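Local coordinates for suppressor of fused family protein (Neisseria gonorrhoeae, PDB 3K5J) that is of unknown function but resembles the N-terminal domain of human Sufu, and may therefore take part in protein binding, at residues G29-E34 with M84-S89; F68-F73 with D169-N174; F73-H78 with P107-S112. One frame throughout, in Å; residues are numbered along the deposited sequence.

How the contacts relate
Contacts 2 and 3 form one continuous region, their centres about 9 Å apart, and share F73, which ends the first segment of one and begins that of the other. The S71 hydroxyl meets H78 NE2 and the S112 hydroxyl meets I173 O, both probable hydrogen bonds, while I173 CG2 packs on V109 CG2. Contact 1 uses the same helix 77-91 as contact 3, but farther along, with centres about 19 Å apart; it lies about 24 Å from contact 2, centre to centre, across the middle of the chain. A glycerol, probably from the crystallisation liquor, sits about 4 Å from the Y170 side chain in contact 2.

Contact 1: residues G29-E34 with M84-S89; sequences GRIVEE and MLASAS
S87 and E34 make the polar link between the two helices. The serine hydroxyl donates to E34 OE1, with OG and OE1 2.6 Å apart, and meets the carboxylate on its syn side, 26° out of the plane. With chi1 at 169°, S87 swings OG to the side opposite its amide N, a setting that turns the hydroxyl to the glutamate; the stretched-out E34 side chain reaches out to it. A water closes a small ring on the same pair: it donates to E34 OE2 at 2.8 Å and also to S87 OG. Both carboxylate oxygens are thus engaged, one directly and one through water, which should limit rotation of the group, and S87 OG serves as donor and acceptor at once.

The remaining touches are van der Waals. R30 bends at its third torsion and lays its chain alongside M84 and S87: R30 CD rests 3.9 Å from S87 CB, and R30 NH1 comes 3.9 Å from the CA of M84, a selenomethionine. M84 CA meets the guanidinium obliquely. Deeper in, I31 CD1 touches A86 CB at 3.9 Å in the conformer given for the isoleucine, a small apolar pair that depends on that conformer; both residues are buried.

The helical segments run roughly parallel, at 29°, and their axes come no closer than 9.8 Å, a spacing bridged by side chains. Short helix 30-34, which follows strand 21-24 and precedes strand 39-43 in the chain, is held in this way against the later turns of helix 77-91. I31 also packs on A83 of that helix and on F38 in the loop leading to strand 39-43, and E34 touches H91 at the helix's far end.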
loop_
_atom_site.group_PDB
_atom_site.type_symbol
_atom_site.label_atom_id
_atom_site.label_comp_id
_atom_site.label_asym_id
_atom_site.label_seq_id
_atom_site.Cartn_x
_atom_site.Cartn_y
_atom_site.Cartn_z
ATOM N N GLY A 29 -1.211 -14.498 -15.796
ATOM C CA GLY A 29 -0.401 -13.305 -15.430
ATOM C C GLY A 29 0.860 -13.631 -14.648
ATOM O O GLY A 29 1.132 -14.812 -14.334
ATOM N N ARG A 30 1.627 -12.583 -14.361
ATOM C CA ARG A 30 2.901 -12.743 -13.708
ATOM C C ARG A 30 2.774 -13.467 -12.391
ATOM O O ARG A 30 3.661 -14.204 -12.017
ATOM C CB ARG A 30 3.591 -11.410 -13.525
ATOM C CG ARG A 30 2.963 -10.491 -12.533
ATOM C CD ARG A 30 3.493 -9.079 -12.760
ATOM N NE ARG A 30 2.768 -8.452 -13.854
ATOM C CZ ARG A 30 3.019 -7.220 -14.325
ATOM N NH1 ARG A 30 3.992 -6.487 -13.848
ATOM N NH2 ARG A 30 2.260 -6.734 -15.271
ATOM N N ILE A 31 1.625 -13.256 -11.747
ATOM C CA ILE A 31 1.322 -13.824 -10.439
ATOM C C ILE A 31 1.420 -15.343 -10.405
ATOM O O ILE A 31 1.993 -15.947 -9.491
ATOM C CB ILE A 31 -0.097 -13.404 -10.008
ATOM C CG1 ILE A 31 -0.086 -11.932 -9.612
ATOM C CG2 ILE A 31 -0.579 -14.268 -8.829
ATOM C CD1 ILE A 31 1.041 -11.556 -8.606
ATOM N N VAL A 32 0.855 -15.940 -11.431
ATOM C CA VAL A 32 0.660 -17.395 -11.506
ATOM C C VAL A 32 2.006 -18.115 -11.457
ATOM O O VAL A 32 2.120 -19.099 -10.733
ATOM C CB VAL A 32 -0.141 -17.768 -12.744
ATOM C CG1 VAL A 32 -0.300 -19.257 -12.841
ATOM C CG2 VAL A 32 -1.516 -17.073 -12.670
ATOM N N GLU A 33 3.030 -17.582 -12.118
ATOM C CA GLU A 33 4.409 -18.182 -12.005
ATOM C C GLU A 33 5.205 -17.651 -10.832
ATOM O O GLU A 33 5.878 -18.385 -10.092
ATOM C CB GLU A 33 5.211 -18.001 -13.291
ATOM N N GLU A 34 5.075 -16.379 -10.571
ATOM C CA GLU A 34 5.993 -15.711 -9.673
ATOM C C GLU A 34 5.576 -15.748 -8.214
ATOM O O GLU A 34 6.437 -15.721 -7.325
ATOM C CB GLU A 34 6.226 -14.283 -10.105
ATOM C CG GLU A 34 6.899 -14.211 -11.493
ATOM C CD GLU A 34 7.219 -12.798 -11.879
ATOM O OE1 GLU A 34 7.698 -12.004 -10.996
ATOM O OE2 GLU A 34 7.091 -12.510 -13.097
HETATM N N MSE A 84 2.041 -6.035 -9.637
HETATM C CA MSE A 84 3.375 -5.589 -10.060
HETATM C C MSE A 84 4.319 -5.603 -8.865
HETATM O O MSE A 84 5.464 -6.069 -8.970
HETATM C CB MSE A 84 3.269 -4.203 -10.676
HETATM C CG MSE A 84 4.621 -3.558 -10.965
HETATM SE SE MSE A 84 4.504 -1.711 -11.487
HETATM C CE MSE A 84 4.138 -0.966 -9.769
ATOM N N LEU A 85 3.845 -5.087 -7.715
ATOM C CA LEU A 85 4.688 -5.038 -6.509
ATOM C C LEU A 85 4.985 -6.419 -5.926
ATOM O O LEU A 85 6.055 -6.635 -5.368
ATOM C CB LEU A 85 4.132 -4.054 -5.422
ATOM C CG LEU A 85 4.010 -2.606 -5.917
ATOM C CD1 LEU A 85 3.466 -1.693 -4.787
ATOM C CD2 LEU A 85 5.320 -2.062 -6.465
ATOM N N ALA A 86 4.066 -7.347 -6.050
ATOM C CA ALA A 86 4.286 -8.720 -5.633
ATOM C C ALA A 86 5.481 -9.278 -6.422
ATOM O O ALA A 86 6.381 -9.881 -5.846
ATOM C CB ALA A 86 3.042 -9.565 -5.909
ATOM N N SER A 87 5.473 -9.109 -7.745
ATOM C CA SER A 87 6.605 -9.557 -8.577
ATOM C C SER A 87 7.898 -8.877 -8.153
ATOM O O SER A 87 8.944 -9.535 -7.977
ATOM C CB SER A 87 6.317 -9.230 -10.050
ATOM O OG SER A 87 7.497 -9.409 -10.830
ATOM N N ALA A 88 7.861 -7.555 -8.019
ATOM C CA ALA A 88 9.055 -6.767 -7.679
ATOM C C ALA A 88 9.633 -7.148 -6.322
ATOM O O ALA A 88 10.865 -7.265 -6.133
ATOM C CB ALA A 88 8.763 -5.289 -7.733
ATOM N N SER A 89 8.745 -7.392 -5.355
ATOM C CA SER A 89 9.201 -7.682 -3.994
ATOM C C SER A 89 9.860 -9.060 -3.908
ATOM O O SER A 89 10.713 -9.278 -3.031
ATOM C CB SER A 89 8.035 -7.561 -3.000
ATOM O OG SER A 89 7.129 -8.612 -3.185
HETATM O O HOH W 1 7.320 -9.805 -13.730
#

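Contact 2: residues F68-F73 with D169-N174; sequences FIISPF and DYLDIN
L171 pushes its CD2 methyl into the hollow between I70 and P72, where strand 65-71 gives way to loop. CD2 lies 3.8 Å from I70 CG2 and 4.1 Å from P72 CD, so one methyl fills the step between the two side chains. The proline and leucine side chains pass alongside, heading opposite ways, and L171 O points toward the proline ring, 3.4 Å from P72 CG. On one flank I70 CD1 meets Y170 CE1 at 3.8 Å, obliquely to the ring; the tyrosine's chi1 of 52°, with CG between N and the carbonyl carbon, sets the ring against the isoleucine. On another, I173 CG2 approaches P72 CG at 4.3 Å. Between the backbones a water sits within bonding range of both I70 O, at 2.7 Å, and Y170 O, at 2.9 Å.

The facing loop is shaped by local bonds: a type I turn spans D169 to D172, and D169 OD1 takes L171 N from above its carboxylate plane. S71, turned away from this loop, donates to F73 O at 2.7 Å. W139 of strand 135-143 meets the Y170 ring edge-to-face and touches I70. With D172 OD1 accepting from N174 N, the loop after helix 156-166 holds two successive Asx turns, folded over the C-terminal end of a strand within the mixed sheet of this Sufu-like domain.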
loop_
_atom_site.group_PDB
_atom_site.type_symbol
_atom_site.label_atom_id
_atom_site.label_comp_id
_atom_site.label_asym_id
_atom_site.label_seq_id
_atom_site.Cartn_x
_atom_site.Cartn_y
_atom_site.Cartn_z
ATOM N N PHE A 68 -0.684 -2.107 1.740
ATOM C CA PHE A 68 -2.009 -1.649 1.379
ATOM C C PHE A 68 -2.014 -0.215 0.881
ATOM O O PHE A 68 -1.161 0.604 1.248
ATOM C CB PHE A 68 -3.027 -1.814 2.539
ATOM C CG PHE A 68 -2.734 -1.009 3.741
ATOM C CD1 PHE A 68 -3.267 0.280 3.851
ATOM C CD2 PHE A 68 -1.988 -1.505 4.778
ATOM C CE1 PHE A 68 -2.992 1.064 4.961
ATOM C CE2 PHE A 68 -1.740 -0.723 5.891
ATOM C CZ PHE A 68 -2.227 0.560 5.992
ATOM N N ILE A 69 -3.026 0.076 0.068
ATOM C CA ILE A 69 -3.279 1.394 -0.540
ATOM C C ILE A 69 -4.649 1.864 -0.059
ATOM O O ILE A 69 -5.633 1.080 -0.123
ATOM C CB ILE A 69 -3.264 1.310 -2.076
ATOM C CG1 ILE A 69 -1.910 0.854 -2.608
ATOM C CG2 ILE A 69 -3.693 2.647 -2.704
ATOM C CD1 ILE A 69 -1.901 0.276 -4.028
ATOM N N ILE A 70 -4.703 3.115 0.395
ATOM C CA ILE A 70 -5.972 3.758 0.784
ATOM C C ILE A 70 -6.379 4.687 -0.353
ATOM O O ILE A 70 -5.645 5.606 -0.697
ATOM C CB ILE A 70 -5.908 4.528 2.137
ATOM C CG1 ILE A 70 -5.123 3.763 3.211
ATOM C CG2 ILE A 70 -7.314 4.937 2.586
ATOM C CD1 ILE A 70 -4.906 4.578 4.497
ATOM N N SER A 71 -7.526 4.417 -0.973
ATOM C CA SER A 71 -7.931 5.093 -2.206
ATOM C C SER A 71 -9.209 5.886 -2.032
ATOM O O SER A 71 -10.184 5.387 -1.455
ATOM C CB SER A 71 -8.146 4.083 -3.322
ATOM O OG SER A 71 -8.361 4.709 -4.566
ATOM N N PRO A 72 -9.246 7.101 -2.596
ATOM C CA PRO A 72 -10.488 7.887 -2.501
ATOM C C PRO A 72 -11.675 7.323 -3.276
ATOM O O PRO A 72 -12.835 7.678 -2.996
ATOM C CB PRO A 72 -10.046 9.276 -3.028
ATOM C CG PRO A 72 -8.897 9.036 -3.871
ATOM C CD PRO A 72 -8.161 7.867 -3.241
ATOM N N PHE A 73 -11.388 6.497 -4.257
ATOM C CA PHE A 73 -12.417 5.882 -5.075
ATOM C C PHE A 73 -12.010 4.464 -5.462
ATOM O O PHE A 73 -10.841 4.069 -5.373
ATOM C CB PHE A 73 -12.706 6.751 -6.326
ATOM C CG PHE A 73 -11.447 7.148 -7.112
ATOM C CD1 PHE A 73 -10.826 6.255 -7.984
ATOM C CD2 PHE A 73 -10.926 8.422 -6.997
ATOM C CE1 PHE A 73 -9.676 6.634 -8.720
ATOM C CE2 PHE A 73 -9.759 8.793 -7.700
ATOM C CZ PHE A 73 -9.173 7.929 -8.569
ATOM N N ASP A 169 -3.253 15.343 3.445
ATOM C CA ASP A 169 -4.457 14.613 3.032
ATOM C C ASP A 169 -4.037 13.635 1.971
ATOM O O ASP A 169 -3.986 13.940 0.793
ATOM C CB ASP A 169 -5.526 15.532 2.519
ATOM C CG ASP A 169 -6.803 14.798 2.134
ATOM O OD1 ASP A 169 -6.882 13.548 2.254
ATOM O OD2 ASP A 169 -7.743 15.482 1.749
ATOM N N TYR A 170 -3.822 12.411 2.435
ATOM C CA TYR A 170 -3.379 11.362 1.573
ATOM C C TYR A 170 -4.430 10.837 0.581
ATOM O O TYR A 170 -4.110 10.095 -0.344
ATOM C CB TYR A 170 -2.772 10.210 2.386
ATOM C CG TYR A 170 -3.680 9.717 3.478
ATOM C CD1 TYR A 170 -4.681 8.788 3.210
ATOM C CD2 TYR A 170 -3.513 10.137 4.762
ATOM C CE1 TYR A 170 -5.522 8.338 4.207
ATOM C CE2 TYR A 170 -4.348 9.682 5.771
ATOM C CZ TYR A 170 -5.347 8.779 5.484
ATOM O OH TYR A 170 -6.189 8.352 6.488
ATOM N N LEU A 171 -5.684 11.247 0.754
ATOM C CA LEU A 171 -6.737 10.952 -0.194
ATOM C C LEU A 171 -6.901 11.963 -1.300
ATOM O O LEU A 171 -7.663 11.725 -2.211
ATOM C CB LEU A 171 -8.074 10.726 0.509
ATOM C CG LEU A 171 -8.080 9.589 1.522
ATOM C CD1 LEU A 171 -9.457 9.578 2.267
ATOM C CD2 LEU A 171 -7.797 8.258 0.871
ATOM N N ASP A 172 -6.149 13.059 -1.225
ATOM C CA ASP A 172 -6.228 14.123 -2.226
ATOM C C ASP A 172 -5.164 13.843 -3.294
ATOM O O ASP A 172 -3.974 13.941 -3.006
ATOM C CB ASP A 172 -5.995 15.471 -1.519
ATOM C CG ASP A 172 -5.945 16.630 -2.470
ATOM O OD1 ASP A 172 -6.209 16.438 -3.672
ATOM O OD2 ASP A 172 -5.703 17.770 -1.938
ATOM N N ILE A 173 -5.620 13.501 -4.497
ATOM C CA ILE A 173 -4.746 13.180 -5.604
ATOM C C ILE A 173 -3.885 14.367 -6.087
ATOM O O ILE A 173 -2.902 14.159 -6.827
ATOM C CB ILE A 173 -5.451 12.528 -6.811
ATOM C CG1 ILE A 173 -6.413 13.499 -7.500
ATOM C CG2 ILE A 173 -6.204 11.272 -6.367
ATOM C CD1 ILE A 173 -6.955 13.012 -8.832
ATOM N N ASN A 174 -4.244 15.564 -5.642
ATOM C CA ASN A 174 -3.545 16.809 -5.984
ATOM C C ASN A 174 -3.104 17.567 -4.724
ATOM O O ASN A 174 -2.966 18.799 -4.755
ATOM C CB ASN A 174 -4.432 17.709 -6.877
ATOM C CG ASN A 174 -3.680 18.933 -7.416
ATOM O OD1 ASN A 174 -2.573 18.782 -7.921
ATOM N ND2 ASN A 174 -4.307 20.133 -7.349
HETATM O O HOH W 2 -3.594 7.272 0.051
#

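Contact 3: residues F73-H78 with P107-S112; sequences FETPEH and PWVEQS
E77 and H78 face W108 and V109 through their first torsions: in both, CG stands beside the backbone N (chi1 -70° in E77), while V109 holds CG1 beside its own N and CG2 in the more confined site between N and the carbonyl carbon. This turns CG1 to the histidine, where H78 CE1 lies 3.4 Å from V109 CG1, and CG2 to the phenylalanine, where V109 CG2 lies 3.9 Å from F73 CZ. CG2 also lies over one face of the W108 ring, toward its rim.

The E77 side chain crosses that of V109 at about a right angle, and its carboxylate uses both oxygens. E77 OE2 accepts from E110 N at 2.8 Å, on the syn side, though the N-H is bent at 131°. OE1 takes the T75 hydroxyl on its anti side, while T75 OG1 itself accepts from E77 N, 3.1 Å away. T75 therefore caps the start of the helix and steadies the glutamate that grips the loop.

The H78 and W108 rings meet obliquely, planes at 32°, with H78 CE1 3.7 Å from W108 CE3. A water in the plane of the imidazole joins its ND1 to W108 O, and NE2 bonds to the S71 hydroxyl, so both ring nitrogens have partners.

The loop, folded as a type I turn from V109 to S112, joins strands 101-103 and 116-120. It lies against the start of helix 77-91 just after strand 65-71, whose I69 touches both H78 and W108; Y54 of strand 52-57 meets the histidine ring, and the Y54 hydroxyl is hydrogen-bonded to T75 N.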
loop_
_atom_site.group_PDB
_atom_site.type_symbol
_atom_site.label_atom_id
_atom_site.label_comp_id
_atom_site.label_asym_id
_atom_site.label_seq_id
_atom_site.Cartn_x
_atom_site.Cartn_y
_atom_site.Cartn_z
ATOM N N PHE A 73 -11.388 6.497 -4.257
ATOM C CA PHE A 73 -12.417 5.882 -5.075
ATOM C C PHE A 73 -12.010 4.464 -5.462
ATOM O O PHE A 73 -10.841 4.069 -5.373
ATOM C CB PHE A 73 -12.706 6.751 -6.326
ATOM C CG PHE A 73 -11.447 7.148 -7.112
ATOM C CD1 PHE A 73 -10.826 6.255 -7.984
ATOM C CD2 PHE A 73 -10.926 8.422 -6.997
ATOM C CE1 PHE A 73 -9.676 6.634 -8.720
ATOM C CE2 PHE A 73 -9.759 8.793 -7.700
ATOM C CZ PHE A 73 -9.173 7.929 -8.569
ATOM N N GLU A 74 -13.010 3.692 -5.889
ATOM C CA GLU A 74 -12.801 2.349 -6.394
ATOM C C GLU A 74 -12.094 2.416 -7.709
ATOM O O GLU A 74 -12.494 3.165 -8.638
ATOM C CB GLU A 74 -14.156 1.665 -6.605
ATOM C CG GLU A 74 -14.062 0.241 -7.022
ATOM C CD GLU A 74 -15.407 -0.457 -7.132
ATOM O OE1 GLU A 74 -16.426 0.237 -7.351
ATOM O OE2 GLU A 74 -15.419 -1.705 -6.972
ATOM N N THR A 75 -11.056 1.611 -7.854
ATOM C CA THR A 75 -10.351 1.505 -9.116
ATOM C C THR A 75 -9.503 0.238 -9.167
ATOM O O THR A 75 -8.749 -0.026 -8.243
ATOM C CB THR A 75 -9.456 2.707 -9.419
ATOM O OG1 THR A 75 -8.720 2.431 -10.605
ATOM C CG2 THR A 75 -8.541 3.096 -8.290
ATOM N N PRO A 76 -9.557 -0.496 -10.280
ATOM C CA PRO A 76 -8.713 -1.656 -10.436
ATOM C C PRO A 76 -7.237 -1.305 -10.618
ATOM O O PRO A 76 -6.366 -2.195 -10.587
ATOM C CB PRO A 76 -9.289 -2.338 -11.682
ATOM C CG PRO A 76 -9.833 -1.258 -12.433
ATOM C CD PRO A 76 -10.452 -0.343 -11.431
ATOM N N GLU A 77 -6.916 -0.030 -10.752
ATOM C CA GLU A 77 -5.526 0.378 -10.796
ATOM C C GLU A 77 -4.727 -0.208 -9.622
ATOM O O GLU A 77 -3.552 -0.574 -9.767
ATOM C CB GLU A 77 -5.417 1.908 -10.820
ATOM C CG GLU A 77 -5.892 2.519 -12.148
ATOM C CD GLU A 77 -6.154 4.019 -12.035
ATOM O OE1 GLU A 77 -7.067 4.398 -11.260
ATOM O OE2 GLU A 77 -5.442 4.786 -12.725
ATOM N N HIS A 78 -5.358 -0.257 -8.463
ATOM C CA HIS A 78 -4.634 -0.726 -7.288
ATOM C C HIS A 78 -4.387 -2.229 -7.277
ATOM O O HIS A 78 -3.390 -2.703 -6.708
ATOM C CB HIS A 78 -5.333 -0.260 -6.014
ATOM C CG HIS A 78 -5.493 1.227 -5.963
ATOM N ND1 HIS A 78 -4.458 2.090 -6.273
ATOM C CD2 HIS A 78 -6.567 2.001 -5.677
ATOM C CE1 HIS A 78 -4.906 3.331 -6.148
ATOM N NE2 HIS A 78 -6.181 3.308 -5.801
ATOM N N PRO A 107 1.426 7.139 -12.610
ATOM C CA PRO A 107 0.687 7.696 -11.497
ATOM C C PRO A 107 -0.085 6.636 -10.732
ATOM O O PRO A 107 -0.648 5.708 -11.331
ATOM C CB PRO A 107 -0.244 8.688 -12.157
ATOM C CG PRO A 107 0.477 9.056 -13.424
ATOM C CD PRO A 107 1.068 7.780 -13.889
ATOM N N TRP A 108 -0.189 6.802 -9.422
ATOM C CA TRP A 108 -0.870 5.767 -8.613
ATOM C C TRP A 108 -2.336 5.601 -9.014
ATOM O O TRP A 108 -2.858 4.504 -8.967
ATOM C CB TRP A 108 -0.722 6.046 -7.114
ATOM C CG TRP A 108 -1.464 7.194 -6.551
ATOM C CD1 TRP A 108 -1.326 8.526 -6.877
ATOM C CD2 TRP A 108 -2.442 7.151 -5.488
ATOM N NE1 TRP A 108 -2.155 9.291 -6.090
ATOM C CE2 TRP A 108 -2.844 8.477 -5.226
ATOM C CE3 TRP A 108 -2.996 6.118 -4.708
ATOM C CZ2 TRP A 108 -3.806 8.780 -4.247
ATOM C CZ3 TRP A 108 -3.905 6.419 -3.739
ATOM C CH2 TRP A 108 -4.349 7.735 -3.535
ATOM N N VAL A 109 -2.983 6.735 -9.336
ATOM C CA VAL A 109 -4.258 6.753 -10.042
ATOM C C VAL A 109 -4.088 7.768 -11.201
ATOM O O VAL A 109 -3.342 8.760 -11.072
ATOM C CB VAL A 109 -5.440 7.079 -9.145
ATOM C CG1 VAL A 109 -5.619 6.048 -8.038
ATOM C CG2 VAL A 109 -5.338 8.446 -8.507
ATOM N N GLU A 110 -4.797 7.507 -12.307
ATOM C CA GLU A 110 -4.588 8.206 -13.599
ATOM C C GLU A 110 -4.412 9.704 -13.481
ATOM O O GLU A 110 -3.492 10.256 -14.097
ATOM C CB GLU A 110 -5.763 7.942 -14.594
ATOM C CG GLU A 110 -5.559 8.552 -16.041
ATOM C CD GLU A 110 -6.857 8.616 -16.853
ATOM O OE1 GLU A 110 -7.940 8.213 -16.351
ATOM O OE2 GLU A 110 -6.798 9.094 -18.010
ATOM N N GLN A 111 -5.285 10.367 -12.763
ATOM C CA GLN A 111 -5.256 11.843 -12.792
ATOM C C GLN A 111 -4.302 12.498 -11.812
ATOM O O GLN A 111 -4.132 13.697 -11.800
ATOM C CB GLN A 111 -6.664 12.418 -12.643
ATOM C CG GLN A 111 -7.567 12.100 -13.843
ATOM C CD GLN A 111 -7.148 12.889 -15.075
ATOM O OE1 GLN A 111 -7.020 14.113 -15.025
ATOM N NE2 GLN A 111 -6.896 12.192 -16.170
ATOM N N SER A 112 -3.670 11.707 -10.970
ATOM C CA SER A 112 -2.662 12.231 -10.041
ATOM C C SER A 112 -1.322 12.370 -10.746
ATOM O O SER A 112 -1.048 11.678 -11.738
ATOM C CB SER A 112 -2.496 11.265 -8.851
ATOM O OG SER A 112 -1.725 11.794 -7.786
HETATM O O HOH W 3 -1.954 2.237 -7.600
#